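Local atomic coordinates of trichothecene 15-O-acetyltransferase TRI3 (Fusarium sporotrichioides, PDB entry 3FOT), a protein that transfers an acetyl group to the 15-hydroxyl of trichothecene intermediates during the biosynthesis of mycotoxins such as T-2 toxin. Residues R342-E347 with P404-L409. Numbering follows the deposited sequence.
Sequences RRWLRE and PFLQAL
Trp344 lays its indole against the first turn of helix 406-423, meeting Leu406, Gln407 and the carbonyl of Pro404 in this acyltransferase of the BAHD superfamily. The tryptophan ends a short 3-10 turn after strand 333-340, so the contact packs a loop against a helix N-terminus whose N-cap is Phe405. The tight part is apolar. Leu406 meets the indole obliquely at its six-membered ring, its CB 3.6 Å from Trp344 CZ2 and its CD2 3.7 Å from Trp344 CH2; with CG anti to the backbone N (chi1 -163°), CD2 is brought alongside that ring. A leucine suits this place because its side chain also touches Trp400 and Leu401 of helix 379-401. One face of the indole lies over Gln407 N, while Gln407 CB approaches Trp344 CB to 3.5 Å. Of the glutamine side chain, it is CB that touches the tryptophan: the chain bends at chi2 (58°), and NE2 donates a hydrogen bond to Gln358 O, giving a buried amide a polar partner. Gln407 also lies about 7 Å, side chain to side chain, from His414, which binds 15-deacetylcalonectrin, placing this packing near the substrate site. The looser side is the exposed ring of Pro404, whose CB is directed away from the loop and whose side chain stays at least 5.3 Å from it. Tryptophan serves both sides, pairing a broad apolar face with a polar N-H: NE1 is hydrogen-bonded to Asn403 O, just before the helix. At the indole edge, Trp344 CD1 comes 3.2 Å from Pro404 O.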
loop_
_atom_site.group_PDB
_atom_site.type_symbol
_atom_site.label_atom_id
_atom_site.label_comp_id
_atom_site.label_asym_id
_atom_site.label_seq_id
_atom_site.Cartn_x
_atom_site.Cartn_y
_atom_site.Cartn_z
ATOM N N ARG A 342 5.418 -11.635 -4.744
ATOM C CA ARG A 342 4.705 -12.385 -5.773
ATOM C C ARG A 342 5.583 -13.242 -6.682
ATOM O O ARG A 342 5.130 -14.283 -7.150
ATOM C CB ARG A 342 3.830 -11.448 -6.595
ATOM C CG ARG A 342 2.544 -11.136 -5.870
ATOM C CD ARG A 342 1.834 -9.926 -6.503
ATOM N NE ARG A 342 0.586 -9.652 -5.787
ATOM C CZ ARG A 342 0.509 -9.016 -4.614
ATOM N NH1 ARG A 342 1.604 -8.570 -4.005
ATOM N NH2 ARG A 342 -0.674 -8.803 -4.063
ATOM N N ARG A 343 6.822 -12.816 -6.908
ATOM C CA ARG A 343 7.750 -13.582 -7.753
ATOM C C ARG A 343 8.102 -14.967 -7.173
ATOM O O ARG A 343 8.581 -15.849 -7.909
ATOM C CB ARG A 343 9.021 -12.777 -8.012
ATOM C CG ARG A 343 8.833 -11.658 -9.019
ATOM C CD ARG A 343 10.056 -10.728 -9.012
ATOM N N TRP A 344 7.851 -15.153 -5.876
ATOM C CA TRP A 344 8.110 -16.429 -5.207
ATOM C C TRP A 344 6.912 -17.394 -5.264
ATOM O O TRP A 344 6.982 -18.537 -4.794
ATOM C CB TRP A 344 8.537 -16.169 -3.767
ATOM C CG TRP A 344 9.944 -15.673 -3.666
ATOM C CD1 TRP A 344 11.073 -16.439 -3.480
ATOM C CD2 TRP A 344 10.397 -14.313 -3.753
ATOM N NE1 TRP A 344 12.181 -15.636 -3.434
ATOM C CE2 TRP A 344 11.800 -14.329 -3.612
ATOM C CE3 TRP A 344 9.748 -13.080 -3.934
ATOM C CZ2 TRP A 344 12.572 -13.159 -3.632
ATOM C CZ3 TRP A 344 10.515 -11.919 -3.967
ATOM C CH2 TRP A 344 11.922 -11.968 -3.819
ATOM N N LEU A 345 5.805 -16.923 -5.840
ATOM C CA LEU A 345 4.627 -17.754 -6.031
ATOM C C LEU A 345 4.682 -18.459 -7.389
ATOM O O LEU A 345 5.334 -17.990 -8.308
ATOM C CB LEU A 345 3.350 -16.895 -5.967
ATOM C CG LEU A 345 3.124 -16.050 -4.717
ATOM C CD1 LEU A 345 1.803 -15.269 -4.882
ATOM C CD2 LEU A 345 3.082 -16.848 -3.443
ATOM N N ARG A 346 3.964 -19.567 -7.512
ATOM C CA ARG A 346 3.908 -20.281 -8.781
ATOM C C ARG A 346 3.310 -19.363 -9.836
ATOM O O ARG A 346 2.411 -18.563 -9.540
ATOM C CB ARG A 346 3.117 -21.571 -8.627
ATOM C CG ARG A 346 3.807 -22.526 -7.659
ATOM C CD ARG A 346 3.253 -23.923 -7.736
ATOM N NE ARG A 346 1.868 -23.970 -7.268
ATOM C CZ ARG A 346 1.509 -24.071 -5.993
ATOM N NH1 ARG A 346 2.433 -24.126 -5.041
ATOM N NH2 ARG A 346 0.214 -24.126 -5.674
ATOM N N GLU A 347 3.846 -19.466 -11.050
ATOM C CA GLU A 347 3.506 -18.578 -12.172
ATOM C C GLU A 347 2.000 -18.391 -12.421
ATOM O O GLU A 347 1.554 -17.290 -12.781
ATOM C CB GLU A 347 4.201 -19.074 -13.450
ATOM C CG GLU A 347 4.038 -18.164 -14.671
ATOM N N PRO A 404 15.848 -18.159 -2.907
ATOM C CA PRO A 404 14.562 -18.784 -3.203
ATOM C C PRO A 404 13.604 -18.937 -2.017
ATOM O O PRO A 404 12.419 -19.119 -2.233
ATOM C CB PRO A 404 14.961 -20.168 -3.754
ATOM C CG PRO A 404 16.360 -19.983 -4.229
ATOM C CD PRO A 404 16.959 -19.096 -3.182
ATOM N N PHE A 405 14.106 -18.875 -0.791
ATOM C CA PHE A 405 13.236 -19.004 0.371
ATOM C C PHE A 405 12.689 -17.670 0.897
ATOM O O PHE A 405 12.037 -17.640 1.945
ATOM C CB PHE A 405 13.868 -19.856 1.500
ATOM C CG PHE A 405 15.164 -19.300 2.087
ATOM C CD1 PHE A 405 15.271 -17.968 2.519
ATOM C CD2 PHE A 405 16.269 -20.150 2.260
ATOM C CE1 PHE A 405 16.461 -17.488 3.059
ATOM C CE2 PHE A 405 17.462 -19.680 2.815
ATOM C CZ PHE A 405 17.556 -18.346 3.227
ATOM N N LEU A 406 12.931 -16.581 0.165
ATOM C CA LEU A 406 12.633 -15.242 0.728
ATOM C C LEU A 406 11.177 -15.051 1.159
ATOM O O LEU A 406 10.923 -14.493 2.239
ATOM C CB LEU A 406 13.110 -14.096 -0.181
ATOM C CG LEU A 406 13.178 -12.766 0.596
ATOM C CD1 LEU A 406 14.282 -12.756 1.669
ATOM C CD2 LEU A 406 13.307 -11.570 -0.359
ATOM N N GLN A 407 10.215 -15.526 0.358
ATOM C CA GLN A 407 8.807 -15.353 0.766
ATOM C C GLN A 407 8.506 -16.132 2.037
ATOM O O GLN A 407 7.848 -15.611 2.941
ATOM C CB GLN A 407 7.802 -15.663 -0.351
ATOM C CG GLN A 407 6.331 -15.413 0.060
ATOM C CD GLN A 407 6.046 -13.962 0.508
ATOM O OE1 GLN A 407 6.635 -13.012 -0.003
ATOM N NE2 GLN A 407 5.133 -13.806 1.463
ATOM N N ALA A 408 9.018 -17.362 2.133
ATOM C CA ALA A 408 8.861 -18.133 3.370
ATOM C C ALA A 408 9.461 -17.401 4.579
ATOM O O ALA A 408 8.906 -17.439 5.683
ATOM C CB ALA A 408 9.497 -19.548 3.224
ATOM N N LEU A 409 10.596 -16.744 4.360
ATOM C CA LEU A 409 11.292 -16.009 5.426
ATOM C C LEU A 409 10.436 -14.829 5.879
ATOM O O LEU A 409 10.341 -14.568 7.062
ATOM C CB LEU A 409 12.672 -15.530 4.959
ATOM C CG LEU A 409 13.518 -14.634 5.875
ATOM C CD1 LEU A 409 15.040 -14.869 5.706
ATOM C CD2 LEU A 409 13.205 -13.155 5.582
#